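Local coordinates for inactive PncC family protein (PDB 5KOL) that is of unknown function, belongs to the CinA (competence-damaged) family and probably lacks the nicotinamide-nucleotide amidohydrolase activity associated with its relatives, at residues 40-45 against 112-117; 130-135 against 147-152. All blocks are in the same frame, centred on the assembly; numbering follows the deposited sequence.

Contact 1 of 2, residues 40-45 against 112-117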
# COMPACT_ATOMS: atom_id res chain seq x y z
N GLU A 40 -1.94 -2.28 -6.60
CA GLU A 40 -0.69 -2.06 -7.32
C GLU A 40 0.29 -3.18 -7.03
O GLU A 40 0.20 -3.87 -6.02
CB GLU A 40 -0.06 -0.70 -6.99
CG GLU A 40 0.02 -0.42 -5.52
CD GLU A 40 0.39 1.02 -5.21
OE1 GLU A 40 1.35 1.54 -5.81
OE2 GLU A 40 -0.26 1.60 -4.31
N SER A 41 1.21 -3.37 -7.97
CA SER A 41 2.27 -4.35 -7.79
C SER A 41 3.66 -3.69 -7.79
O SER A 41 4.25 -3.44 -6.72
CB SER A 41 2.16 -5.40 -8.88
OG SER A 41 2.95 -6.54 -8.58
N CYS A 42 4.19 -3.42 -8.99
CA CYS A 42 5.55 -2.89 -9.11
C CYS A 42 5.71 -1.53 -8.43
O CYS A 42 6.80 -1.23 -7.93
CB CYS A 42 5.96 -2.78 -10.59
SG CYS A 42 4.85 -1.73 -11.64
N THR A 43 4.66 -0.70 -8.39
CA THR A 43 4.80 0.61 -7.75
C THR A 43 4.80 0.53 -6.23
O THR A 43 5.10 1.54 -5.57
CB THR A 43 3.71 1.58 -8.24
OG1 THR A 43 2.41 0.97 -8.11
CG2 THR A 43 3.93 1.97 -9.70
N GLY A 44 4.47 -0.63 -5.65
CA GLY A 44 4.85 -0.97 -4.28
C GLY A 44 4.06 -0.31 -3.17
O GLY A 44 4.36 -0.56 -2.00
N GLY A 45 3.04 0.48 -3.48
CA GLY A 45 2.40 1.31 -2.47
C GLY A 45 2.57 2.79 -2.70
O GLY A 45 2.00 3.60 -1.95
N ILE A 112 -8.20 1.86 -9.56
CA ILE A 112 -7.01 1.96 -10.40
C ILE A 112 -6.16 0.73 -10.15
O ILE A 112 -5.89 0.40 -8.99
CB ILE A 112 -6.17 3.21 -10.07
CG1 ILE A 112 -6.99 4.49 -10.14
CG2 ILE A 112 -4.88 3.23 -10.93
CD1 ILE A 112 -6.30 5.67 -9.41
N ALA A 113 -5.67 0.10 -11.21
CA ALA A 113 -4.75 -1.02 -11.07
C ALA A 113 -3.46 -0.76 -11.85
O ALA A 113 -3.48 -0.19 -12.94
CB ALA A 113 -5.42 -2.33 -11.54
N ILE A 114 -2.32 -1.15 -11.28
CA ILE A 114 -1.01 -0.99 -11.92
C ILE A 114 -0.23 -2.28 -11.79
O ILE A 114 -0.01 -2.77 -10.68
CB ILE A 114 -0.17 0.16 -11.32
CG1 ILE A 114 -0.93 1.48 -11.30
CG2 ILE A 114 1.14 0.33 -12.13
CD1 ILE A 114 -0.09 2.66 -10.71
N THR A 115 0.23 -2.82 -12.92
CA THR A 115 1.13 -3.97 -12.89
C THR A 115 2.11 -3.81 -14.04
O THR A 115 1.69 -3.59 -15.18
CB THR A 115 0.37 -5.31 -12.98
OG1 THR A 115 1.30 -6.41 -13.01
CG2 THR A 115 -0.57 -5.36 -14.20
N GLY A 116 3.41 -3.91 -13.75
CA GLY A 116 4.41 -3.68 -14.79
C GLY A 116 5.80 -4.17 -14.41
O GLY A 116 6.01 -4.78 -13.36
N TYR A 117 6.76 -3.89 -15.32
CA TYR A 117 8.18 -4.14 -15.12
C TYR A 117 8.91 -2.81 -14.94
O TYR A 117 9.18 -2.10 -15.91
CB TYR A 117 8.76 -4.90 -16.31
CG TYR A 117 8.18 -6.29 -16.48
CD1 TYR A 117 8.51 -7.32 -15.60
CD2 TYR A 117 7.32 -6.57 -17.53
CE1 TYR A 117 7.99 -8.60 -15.77
CE2 TYR A 117 6.79 -7.85 -17.71
CZ TYR A 117 7.12 -8.85 -16.82
OH TYR A 117 6.59 -10.11 -17.00
O HOH W 1 4.02 -5.38 -11.40

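Contact 2 of 2, residues 130-135 against 147-152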
# COMPACT_ATOMS: atom_id res chain seq x y z
N GLY A 130 10.13 -1.58 -18.52
CA GLY A 130 9.44 -0.32 -18.74
C GLY A 130 8.00 -0.45 -19.22
O GLY A 130 7.29 0.56 -19.28
N THR A 131 7.56 -1.66 -19.57
CA THR A 131 6.17 -1.92 -19.93
C THR A 131 5.30 -1.98 -18.67
O THR A 131 5.56 -2.78 -17.77
CB THR A 131 6.06 -3.26 -20.65
OG1 THR A 131 7.00 -3.31 -21.72
CG2 THR A 131 4.63 -3.47 -21.18
N VAL A 132 4.24 -1.17 -18.63
CA VAL A 132 3.31 -1.16 -17.50
C VAL A 132 1.88 -1.21 -18.04
O VAL A 132 1.49 -0.38 -18.87
CB VAL A 132 3.51 0.07 -16.59
CG1 VAL A 132 2.59 -0.05 -15.37
CG2 VAL A 132 4.96 0.18 -16.15
N TRP A 133 1.11 -2.18 -17.55
CA TRP A 133 -0.32 -2.26 -17.86
C TRP A 133 -1.15 -1.59 -16.77
O TRP A 133 -0.86 -1.71 -15.59
CB TRP A 133 -0.74 -3.71 -17.99
CG TRP A 133 -0.56 -4.24 -19.37
CD1 TRP A 133 0.46 -5.02 -19.82
CD2 TRP A 133 -1.43 -4.02 -20.50
NE1 TRP A 133 0.28 -5.31 -21.16
CE2 TRP A 133 -0.87 -4.71 -21.59
CE3 TRP A 133 -2.62 -3.31 -20.68
CZ2 TRP A 133 -1.47 -4.70 -22.87
CZ3 TRP A 133 -3.22 -3.31 -21.95
CH2 TRP A 133 -2.64 -4.00 -23.03
N PHE A 134 -2.20 -0.89 -17.18
CA PHE A 134 -3.05 -0.17 -16.25
C PHE A 134 -4.50 -0.59 -16.47
O PHE A 134 -4.88 -0.93 -17.59
CB PHE A 134 -2.95 1.34 -16.46
CG PHE A 134 -1.56 1.90 -16.29
CD1 PHE A 134 -0.65 1.87 -17.34
CD2 PHE A 134 -1.20 2.53 -15.11
CE1 PHE A 134 0.63 2.40 -17.19
CE2 PHE A 134 0.08 3.08 -14.95
CZ PHE A 134 0.99 3.01 -15.99
N ALA A 135 -5.31 -0.52 -15.42
CA ALA A 135 -6.75 -0.70 -15.59
C ALA A 135 -7.49 0.24 -14.66
O ALA A 135 -7.02 0.57 -13.56
CB ALA A 135 -7.18 -2.17 -15.34
N MET A 147 1.61 1.14 -21.43
CA MET A 147 2.61 2.18 -21.65
C MET A 147 4.01 1.56 -21.63
O MET A 147 4.25 0.55 -20.98
CB MET A 147 2.53 3.26 -20.57
CG MET A 147 1.22 4.04 -20.58
SD MET A 147 1.13 5.08 -22.05
CE MET A 147 2.41 6.30 -21.73
N HIS A 148 4.94 2.21 -22.35
CA HIS A 148 6.34 1.80 -22.37
C HIS A 148 7.18 3.00 -21.93
O HIS A 148 7.44 3.90 -22.73
CB HIS A 148 6.74 1.32 -23.76
CG HIS A 148 5.92 0.16 -24.24
ND1 HIS A 148 6.16 -1.13 -23.83
CD2 HIS A 148 4.86 0.11 -25.07
CE1 HIS A 148 5.28 -1.94 -24.40
NE2 HIS A 148 4.48 -1.21 -25.16
N PHE A 149 7.59 3.00 -20.66
CA PHE A 149 8.29 4.15 -20.10
C PHE A 149 9.79 3.98 -20.23
O PHE A 149 10.32 2.88 -20.02
CB PHE A 149 7.92 4.34 -18.62
CG PHE A 149 6.45 4.66 -18.39
CD1 PHE A 149 5.90 5.86 -18.84
CD2 PHE A 149 5.64 3.76 -17.69
CE1 PHE A 149 4.56 6.16 -18.61
CE2 PHE A 149 4.30 4.05 -17.47
CZ PHE A 149 3.76 5.26 -17.91
N ALA A 150 10.48 5.07 -20.58
CA ALA A 150 11.94 5.07 -20.63
C ALA A 150 12.53 5.50 -19.29
O ALA A 150 11.88 6.18 -18.49
CB ALA A 150 12.45 5.98 -21.75
N GLY A 151 13.77 5.10 -19.06
CA GLY A 151 14.50 5.48 -17.87
C GLY A 151 14.68 4.30 -16.93
O GLY A 151 14.20 3.19 -17.17
N ASP A 152 15.38 4.58 -15.83
CA ASP A 152 15.65 3.54 -14.85
C ASP A 152 14.37 3.21 -14.08
O ASP A 152 13.29 3.77 -14.32
CB ASP A 152 16.80 3.94 -13.93
CG ASP A 152 16.54 5.21 -13.13
OD1 ASP A 152 15.38 5.55 -12.84
OD2 ASP A 152 17.53 5.87 -12.76

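Contact 1 of 2, residues 40-45 against 112-117
T43 and I114 meet with their side chains crossing at about a right angle: T43 CG2 lies 4.0 Å from I114 CG2, while T43 OG1 is 4.0 Å from I114 CD1. With chi1 of 51°, T43 OG1 is wedged between its own backbone N and carbonyl carbon, and there it hydrogen-bonds E40 OE1 at 2.6 Å on the anti side of the carboxylate, 16° out of its plane. C42 points toward the end of strand 110-116, where its SG packs against the G116 backbone, 3.4 Å from G116 N. The backbones pair as parallel strands at E40 and I114, where S41 N donates to I114 O (3.0 Å, N-H...O angle 138°). Beyond this pair the chains part, and one water fills in, accepting from G116 N at 2.8 Å and, more weakly, from C42 N. S41 OG turns to K73 and T67 O, and T115 OG1 is held by A89 O. The contact thus joins a strand end, and the type I turn (S41 to G44) leading to helix 46-52, to the neighbouring parallel strand. T43 OG1 and the L47 and A48 N-H groups hold the E40 carboxylate in place, consistent with its stabilisation by several donors.

Contact 2 of 2, residues 130-135 against 147-152
Main-chain hydrogen bonds join G130 to F149 and V132 to M147, the register of an antiparallel hairpin. V132 and M147 form a hydrogen-bonded pair: V132 N gives to M147 O at 2.9 Å, and M147 N returns the bond to V132 O at 3.0 Å. Two residues along, past the T131/H148 pair, F149 N reaches G130 O at 2.8 Å, nearly straight at the hydrogen (169°). G130 brings its CA close to F149 O in a CA-H...O contact.

The polar side-chain contact belongs to the non-hydrogen-bonded pair T131 and H148, which lie side by side and point the same way. H148 ND1 donates to T131 OG1 at 3.1 Å, the hydroxyl tilted 15° from the imidazole plane, and T131 OG1 is also hydrogen-bonded to P128 O.

Apolar packing occupies the other face. The F134 and F149 rings approach from opposite directions and touch edge to edge, F134 CZ 3.8 Å from F149 CE2. V132 CG2, set beside its backbone N and anti to the carbonyl carbon, is thereby carried to the F149 edge, 4.0 Å from F149 CD2, and M147 CG lies 3.8 Å from F134 CE1. Helix 153-171 covers this side, F163 against F134 and M147, L159 against F149.

The chemistry is therefore divided by face: apolar side chains face helix 153-171, while on the face of T131 and H148 the exposed imidazole gives its N-H to a buried hydroxyl.

Overall arrangement
From the N terminus, strand 36-40 runs into the turn of contact 1, which closes a long excursion of 66 residues, mostly helical, when strand 110-116 returns beside it. Contact 2 comes afterwards, in series: strand 131-138 reverses into strand 141-148 and closes a short hairpin, so the two loops neither nest nor cross. They join through neighbouring strands 110-116 and 131-138 of one mixed sheet, with centres about 10 Å apart. A113 N to A135 O and T115 O to W133 N, each 2.8 Å, are probable hydrogen bonds across that seam, and I114 CG2 packs on V132 CG1 at 3.6 Å. Helix 153-171 covers side chains from both contacts.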